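Local structure of D-aminopeptidase (Bacillus subtilis, 1HI9) at residues L99-H104 against M150-D155; G132-N137 against K159-L164; V146-V151 against E163-V168. The protein hydrolyses the N-terminal residues of peptides containing D-amino acids, as a zinc-dependent aminopeptidase whose active sites are enclosed in a homodecameric chamber. All coordinates share one frame; numbering follows the deposited sequence.

Overall arrangement
The three contacts are gathered round strand 148-152, interaction 3 at its start and interaction 1 at its exit. Along the chain come strand 97-103, helix 133-143, strand 148-152, helix 155-162 and then a loop. Interaction 1 pairs the strand with its parallel neighbour, strand 97-103, at the end from which the chain runs on to the zinc ligand His104. Interactions 2 and 3 lie on the face that carries Val151: interaction 2, centred about 10 Å from interaction 1, sets the two helices together, and interaction 3, centred about 8 Å from interaction 2, packs the loop on the strand's start. His104 and Glu133, far apart in sequence, thus reach one zinc ion.

Interaction 1: residues L99-H104 against M150-D155; sequences LFLGYH and MVAGDD. With ZN (zinc ion), chain F.
Leu99 and Met150 both swing CG opposite the backbone N (chi1 -163° and -171°), which lays them side by side, pointing the same way, with Leu99 CG 3.9 Å from Met150 CB. On the other face of the sheet, Phe100 turns its ring to the side of its backbone N, where Val151 CG2 meets it obliquely near CD1; Phe100 CB also lies 4.1 Å from Val151 CG2. Long or branched apolar side chains suit both buried faces.

Two parallel-strand bonds flank Phe100: its N reaches Met150 O at 3.0 Å, and its O receives Ala152 N at 2.7 Å, nearly straight. Past this point the chains turn corners at glycines. Gly102 has a positive phi and is skipped, so the next bond runs from Tyr103 N to Ala152 O (2.9 Å). Gly153 CA comes within 3.3 Å of Tyr103 O, where any CB would clash. The turn delivers His104, whose NE2 binds zinc at 1.9 Å beside Asp8, Glu133 and a water. Asp154 N-caps the following helix, OD1 accepting from Ala157 N, and its OD2 pairs with Thr176 OG1.

Strand 2-7 lies along the other edge of strand 97-103, and Tyr103 OH bonds Ser6 OG. Helix 28-48 packs on Leu99 and Leu101, helix 187-203 on Met150 and Ala152, and helix 133-143 on the face bearing Phe100.

Interaction 2: residues G132-N137 against K159-L164; sequences GELGLN and KEAEEL. With ZN (zinc ion), chain F.
Glu160 and Gly132 meet through a water molecule, and no direct hydrogen bond joins the two helical segments. The water donates to Glu160 OE1 at 2.7 Å and accepts from Gly132 N at 2.8 Å, with a weaker bond from Gly135 N. A carboxylate is thus held by water at the start of helix 133-143, where the helix dipole would probably stabilise its negative charge. Glu160 reaches this place because its chain runs extended, with CG opposite the backbone N; its OE2 accepts from Arg106 N.

Around this polar bridge the contact is apolar. Leu134 projects toward helix 155-162 and divides its methyls: CD1 rests 3.8 Å from Ala161 CB, while CD2 lies 4.1 Å from Leu164 CD2. The two leucines slide past each other in opposite directions, and Leu164 places CD2 3.6 Å from Gly135 CA. Small residues suit these positions: Ala161 lets the helices approach, and the bare CA of Gly135 admits Leu164 CD2 this close to the backbone. With an alanine in place of Leu134, a gap would probably open between the helices, taking from Ala161 CB the methyl that packs on it and leaving Leu164 CD2, among these contacts, only Gly135 CA.

The side chain of Glu133 ends away from helix 155-162, at the metal site. Its OE1 binds zinc at 2.0 Å and OE2 stands at 2.7 Å, a lopsided grip; OE2 also accepts from Met117 N and from the zinc-bound water. Asp8 and His104 are the other protein ligands of this ion. Helices 133-143 and 155-162 lie side by side on the Val151 face of the mainly parallel sheet, and Glu133, first residue of its helix, serves the two-zinc site of this M55 peptidase.

Interaction 3: residues V146-V151 against E163-V168; sequences VPVLMV and ELIPNV
Val148 and Ile165 touch across the two ends of a beta-alpha-beta crossover: strand 148-152 leads into helix 155-162, and residues 163-168 form the loop that returns the chain to strand 169-176, the parallel neighbour of the first strand.

The apolar contacts come first. Ile165 reaches out with a straight outer chain (chi2 172°), and its CD1 sets down on the branch point of Val148, 3.5 Å from CB and nearly equidistant from the valine's CG1 and CG2. The two side chains cross at about a right angle. A long isoleucine can span the distance from the loop, while the compact valine offers its forked end as a seat. Farther along the strand, Val151 CG2 meets Val168 CG2 more loosely, at 4.3 Å. Helix 133-143 completes this apolar layer, Ala138 touching Val148 and Ile165 while Leu134 touches Val151.

Backbone bonding shapes the loop itself, although no hydrogen bond links the two segments. Ile165 to Val168 form a type II turn, closed by Val168 N on Ile165 O at 3.3 Å. Pro166 suits the second position, its ring fixing phi, and Asn167 takes the third with a positive phi of 66°, a value asparagine tolerates better than most residues. Its ND2 is bonded to Lys207 O. One residue later, Thr169 forms backbone bonds with Leu149 and Val151, and the parallel pairing of the strands begins.

The last kind of contact sets a methyl against carbonyls. Val168 holds CG1 between its backbone N and carbonyl carbon (chi1 66°), turned to the side of Glu162; this sends CG2 to the strand, where it lies 3.4 Å from Val148 O and 3.8 Å from Leu149 O.

Interaction 1: residues L99-H104 against M150-D155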
# COMPACT_ATOMS: atom_id res chain seq x y z
N LEU A 99 -42.52 13.00 1.81
CA LEU A 99 -42.43 11.55 1.86
C LEU A 99 -40.99 11.16 2.21
O LEU A 99 -40.05 11.48 1.47
CB LEU A 99 -42.81 10.97 0.50
CG LEU A 99 -43.18 9.48 0.41
CD1 LEU A 99 -43.70 9.15 -1.00
CD2 LEU A 99 -41.98 8.63 0.74
N PHE A 100 -40.81 10.48 3.34
CA PHE A 100 -39.48 10.05 3.78
C PHE A 100 -39.30 8.59 3.36
O PHE A 100 -40.08 7.73 3.75
CB PHE A 100 -39.35 10.18 5.30
CG PHE A 100 -39.44 11.60 5.81
CD1 PHE A 100 -39.41 11.86 7.17
CD2 PHE A 100 -39.52 12.67 4.93
CE1 PHE A 100 -39.47 13.16 7.65
CE2 PHE A 100 -39.58 13.97 5.41
CZ PHE A 100 -39.55 14.22 6.77
N LEU A 101 -38.25 8.33 2.58
CA LEU A 101 -37.96 6.99 2.06
C LEU A 101 -36.62 6.45 2.53
O LEU A 101 -35.64 7.19 2.61
CB LEU A 101 -37.97 7.01 0.53
CG LEU A 101 -38.66 5.90 -0.25
CD1 LEU A 101 -38.34 6.10 -1.72
CD2 LEU A 101 -38.22 4.53 0.20
N GLY A 102 -36.58 5.15 2.80
CA GLY A 102 -35.34 4.54 3.25
C GLY A 102 -34.86 5.04 4.59
O GLY A 102 -33.65 5.07 4.85
N TYR A 103 -35.79 5.45 5.44
CA TYR A 103 -35.41 5.93 6.76
C TYR A 103 -35.11 4.80 7.74
O TYR A 103 -35.46 3.64 7.52
CB TYR A 103 -36.49 6.86 7.31
CG TYR A 103 -36.29 8.30 6.90
CD1 TYR A 103 -36.04 8.64 5.57
CD2 TYR A 103 -36.31 9.32 7.83
CE1 TYR A 103 -35.82 9.97 5.19
CE2 TYR A 103 -36.09 10.65 7.47
CZ TYR A 103 -35.85 10.96 6.15
OH TYR A 103 -35.61 12.27 5.81
N HIS A 104 -34.44 5.17 8.82
CA HIS A 104 -34.04 4.21 9.85
C HIS A 104 -34.34 4.76 11.23
O HIS A 104 -34.68 5.92 11.37
CB HIS A 104 -32.53 3.95 9.72
CG HIS A 104 -31.71 5.20 9.71
ND1 HIS A 104 -31.43 5.92 10.85
CD2 HIS A 104 -31.16 5.89 8.68
CE1 HIS A 104 -30.74 7.00 10.53
NE2 HIS A 104 -30.56 7.01 9.22
N MET A 150 -46.04 10.19 4.38
CA MET A 150 -45.58 8.81 4.43
C MET A 150 -44.12 8.69 4.86
O MET A 150 -43.32 9.59 4.61
CB MET A 150 -45.75 8.18 3.04
CG MET A 150 -45.51 6.68 2.98
SD MET A 150 -45.59 6.12 1.28
CE MET A 150 -44.15 5.08 1.19
N VAL A 151 -43.80 7.57 5.49
CA VAL A 151 -42.45 7.28 5.94
C VAL A 151 -42.20 5.80 5.67
O VAL A 151 -42.96 4.95 6.14
CB VAL A 151 -42.29 7.57 7.46
CG1 VAL A 151 -40.91 7.11 7.94
CG2 VAL A 151 -42.45 9.06 7.74
N ALA A 152 -41.16 5.49 4.90
CA ALA A 152 -40.82 4.11 4.58
C ALA A 152 -39.43 3.77 5.10
O ALA A 152 -38.55 4.63 5.15
CB ALA A 152 -40.88 3.89 3.08
N GLY A 153 -39.26 2.52 5.48
CA GLY A 153 -37.98 2.07 6.01
C GLY A 153 -38.21 0.73 6.68
O GLY A 153 -39.04 -0.06 6.21
N ASP A 154 -37.48 0.45 7.75
CA ASP A 154 -37.67 -0.81 8.46
C ASP A 154 -38.87 -0.67 9.40
O ASP A 154 -39.45 0.40 9.52
CB ASP A 154 -36.42 -1.18 9.25
CG ASP A 154 -36.23 -0.31 10.50
OD1 ASP A 154 -36.37 0.92 10.42
OD2 ASP A 154 -35.93 -0.88 11.56
N ASP A 155 -39.23 -1.76 10.07
CA ASP A 155 -40.36 -1.75 10.99
C ASP A 155 -40.14 -0.79 12.14
O ASP A 155 -41.09 -0.18 12.60
CB ASP A 155 -40.62 -3.16 11.52
CG ASP A 155 -39.46 -3.71 12.35
OD1 ASP A 155 -38.30 -3.68 11.87
OD2 ASP A 155 -39.73 -4.17 13.48
ZN ZN F . -30.07 8.52 8.17
O HOH W 1 -28.08 9.13 7.93

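Interaction 2: residues G132-N137 against K159-L164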
# COMPACT_ATOMS: atom_id res chain seq x y z
N GLY A 132 -34.93 11.76 16.18
CA GLY A 132 -33.77 11.40 15.39
C GLY A 132 -33.90 12.19 14.10
O GLY A 132 -34.55 13.24 14.07
N GLU A 133 -33.28 11.69 13.04
CA GLU A 133 -33.35 12.35 11.74
C GLU A 133 -34.81 12.53 11.34
O GLU A 133 -35.23 13.59 10.87
CB GLU A 133 -32.64 11.51 10.68
CG GLU A 133 -31.12 11.53 10.79
CD GLU A 133 -30.46 10.44 9.97
OE1 GLU A 133 -30.90 10.19 8.83
OE2 GLU A 133 -29.49 9.83 10.47
N LEU A 134 -35.59 11.47 11.55
CA LEU A 134 -37.00 11.47 11.21
C LEU A 134 -37.73 12.64 11.88
O LEU A 134 -38.43 13.40 11.22
CB LEU A 134 -37.62 10.15 11.63
CG LEU A 134 -38.95 9.79 11.00
CD1 LEU A 134 -39.16 8.28 11.10
CD2 LEU A 134 -40.06 10.56 11.69
N GLY A 135 -37.53 12.77 13.18
CA GLY A 135 -38.18 13.82 13.94
C GLY A 135 -37.72 15.20 13.54
O GLY A 135 -38.55 16.06 13.27
N LEU A 136 -36.41 15.42 13.49
CA LEU A 136 -35.91 16.73 13.10
C LEU A 136 -36.42 17.13 11.72
O LEU A 136 -36.83 18.27 11.53
CB LEU A 136 -34.38 16.75 13.10
CG LEU A 136 -33.65 16.85 14.44
CD1 LEU A 136 -32.14 16.94 14.18
CD2 LEU A 136 -34.13 18.07 15.21
N ASN A 137 -36.39 16.20 10.76
CA ASN A 137 -36.84 16.54 9.42
C ASN A 137 -38.35 16.83 9.40
O ASN A 137 -38.82 17.69 8.65
CB ASN A 137 -36.49 15.43 8.43
CG ASN A 137 -34.99 15.15 8.35
OD1 ASN A 137 -34.16 15.98 8.76
ND2 ASN A 137 -34.63 14.00 7.84
N LYS A 159 -42.49 2.47 13.21
CA LYS A 159 -43.04 2.59 14.55
C LYS A 159 -42.69 3.95 15.12
O LYS A 159 -43.52 4.62 15.75
CB LYS A 159 -42.47 1.49 15.44
CG LYS A 159 -43.24 1.22 16.72
CD LYS A 159 -44.66 0.72 16.40
CE LYS A 159 -45.36 0.15 17.64
NZ LYS A 159 -44.65 -1.06 18.17
N GLU A 160 -41.44 4.36 14.91
CA GLU A 160 -40.96 5.65 15.40
C GLU A 160 -41.76 6.78 14.74
O GLU A 160 -42.14 7.75 15.40
CB GLU A 160 -39.46 5.79 15.12
CG GLU A 160 -38.85 7.14 15.42
CD GLU A 160 -37.33 7.17 15.23
OE1 GLU A 160 -36.76 8.27 15.10
OE2 GLU A 160 -36.69 6.09 15.23
N ALA A 161 -42.04 6.64 13.44
CA ALA A 161 -42.79 7.65 12.70
C ALA A 161 -44.21 7.82 13.24
O ALA A 161 -44.64 8.92 13.57
CB ALA A 161 -42.83 7.30 11.24
N GLU A 162 -44.94 6.71 13.33
CA GLU A 162 -46.31 6.78 13.80
C GLU A 162 -46.48 7.22 15.26
O GLU A 162 -47.55 7.69 15.63
CB GLU A 162 -47.02 5.45 13.53
CG GLU A 162 -46.23 4.23 13.86
CD GLU A 162 -46.80 2.98 13.19
OE1 GLU A 162 -46.96 2.98 11.95
OE2 GLU A 162 -47.06 1.98 13.91
N GLU A 163 -45.43 7.08 16.06
CA GLU A 163 -45.50 7.49 17.46
C GLU A 163 -45.26 8.99 17.57
O GLU A 163 -45.43 9.57 18.64
CB GLU A 163 -44.47 6.75 18.30
CG GLU A 163 -44.77 5.27 18.47
CD GLU A 163 -43.81 4.58 19.43
OE1 GLU A 163 -43.99 3.36 19.66
OE2 GLU A 163 -42.89 5.24 19.96
N LEU A 164 -44.88 9.60 16.46
CA LEU A 164 -44.60 11.03 16.42
C LEU A 164 -45.62 11.78 15.58
O LEU A 164 -46.04 12.87 15.95
CB LEU A 164 -43.20 11.26 15.86
CG LEU A 164 -42.76 12.72 15.72
CD1 LEU A 164 -42.46 13.28 17.10
CD2 LEU A 164 -41.54 12.82 14.84
ZN ZN F . -30.07 8.52 8.17
O HOH W 2 -37.44 10.90 15.14
O HOH W 1 -28.08 9.13 7.93

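Interaction 3: residues V146-V151 against E163-V168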
# COMPACT_ATOMS: atom_id res chain seq x y z
N VAL A 146 -45.91 21.85 6.19
CA VAL A 146 -46.01 20.73 5.28
C VAL A 146 -46.06 19.47 6.11
O VAL A 146 -45.22 19.25 6.97
CB VAL A 146 -44.82 20.67 4.32
CG1 VAL A 146 -44.94 19.45 3.44
CG2 VAL A 146 -44.77 21.94 3.48
N PRO A 147 -47.07 18.63 5.87
CA PRO A 147 -47.22 17.37 6.60
C PRO A 147 -46.43 16.21 6.00
O PRO A 147 -46.26 16.12 4.79
CB PRO A 147 -48.72 17.14 6.54
CG PRO A 147 -49.06 17.65 5.15
CD PRO A 147 -48.27 18.94 5.07
N VAL A 148 -45.96 15.32 6.87
CA VAL A 148 -45.22 14.15 6.45
C VAL A 148 -46.28 13.08 6.19
O VAL A 148 -46.77 12.44 7.12
CB VAL A 148 -44.25 13.68 7.55
CG1 VAL A 148 -43.56 12.40 7.13
CG2 VAL A 148 -43.23 14.77 7.84
N LEU A 149 -46.63 12.91 4.93
CA LEU A 149 -47.67 11.96 4.54
C LEU A 149 -47.29 10.50 4.68
O LEU A 149 -48.12 9.67 5.07
CB LEU A 149 -48.10 12.24 3.10
CG LEU A 149 -48.53 13.67 2.82
CD1 LEU A 149 -49.02 13.79 1.37
CD2 LEU A 149 -49.65 14.07 3.78
N MET A 150 -46.04 10.19 4.38
CA MET A 150 -45.58 8.81 4.43
C MET A 150 -44.12 8.69 4.86
O MET A 150 -43.32 9.59 4.61
CB MET A 150 -45.75 8.18 3.04
CG MET A 150 -45.51 6.68 2.98
SD MET A 150 -45.59 6.12 1.28
CE MET A 150 -44.15 5.08 1.19
N VAL A 151 -43.80 7.57 5.49
CA VAL A 151 -42.45 7.28 5.94
C VAL A 151 -42.20 5.80 5.67
O VAL A 151 -42.96 4.95 6.14
CB VAL A 151 -42.29 7.57 7.46
CG1 VAL A 151 -40.91 7.11 7.94
CG2 VAL A 151 -42.45 9.06 7.74
N GLU A 163 -45.43 7.08 16.06
CA GLU A 163 -45.50 7.49 17.46
C GLU A 163 -45.26 8.99 17.57
O GLU A 163 -45.43 9.57 18.64
CB GLU A 163 -44.47 6.75 18.30
CG GLU A 163 -44.77 5.27 18.47
CD GLU A 163 -43.81 4.58 19.43
OE1 GLU A 163 -43.99 3.36 19.66
OE2 GLU A 163 -42.89 5.24 19.96
N LEU A 164 -44.88 9.60 16.46
CA LEU A 164 -44.60 11.03 16.42
C LEU A 164 -45.62 11.78 15.58
O LEU A 164 -46.04 12.87 15.95
CB LEU A 164 -43.20 11.26 15.86
CG LEU A 164 -42.76 12.72 15.72
CD1 LEU A 164 -42.46 13.28 17.10
CD2 LEU A 164 -41.54 12.82 14.84
N ILE A 165 -46.00 11.20 14.45
CA ILE A 165 -46.95 11.83 13.54
C ILE A 165 -48.26 11.04 13.46
O ILE A 165 -48.32 9.96 12.88
CB ILE A 165 -46.37 11.92 12.12
CG1 ILE A 165 -44.98 12.56 12.18
CG2 ILE A 165 -47.30 12.74 11.23
CD1 ILE A 165 -44.23 12.51 10.86
N PRO A 166 -49.34 11.60 14.02
CA PRO A 166 -50.65 10.94 14.00
C PRO A 166 -51.20 10.66 12.59
O PRO A 166 -51.16 11.53 11.71
CB PRO A 166 -51.54 11.91 14.77
CG PRO A 166 -50.56 12.56 15.74
CD PRO A 166 -49.38 12.82 14.84
N ASN A 167 -51.71 9.45 12.39
CA ASN A 167 -52.29 9.03 11.11
C ASN A 167 -51.31 8.92 9.95
O ASN A 167 -51.71 8.72 8.81
CB ASN A 167 -53.43 9.96 10.70
CG ASN A 167 -54.43 10.18 11.81
OD1 ASN A 167 -54.97 9.22 12.37
ND2 ASN A 167 -54.69 11.44 12.14
N VAL A 168 -50.02 9.07 10.23
CA VAL A 168 -49.03 8.99 9.18
C VAL A 168 -49.05 7.59 8.57
O VAL A 168 -49.32 6.61 9.26
CB VAL A 168 -47.61 9.28 9.71
CG1 VAL A 168 -47.17 8.20 10.69
CG2 VAL A 168 -46.63 9.37 8.55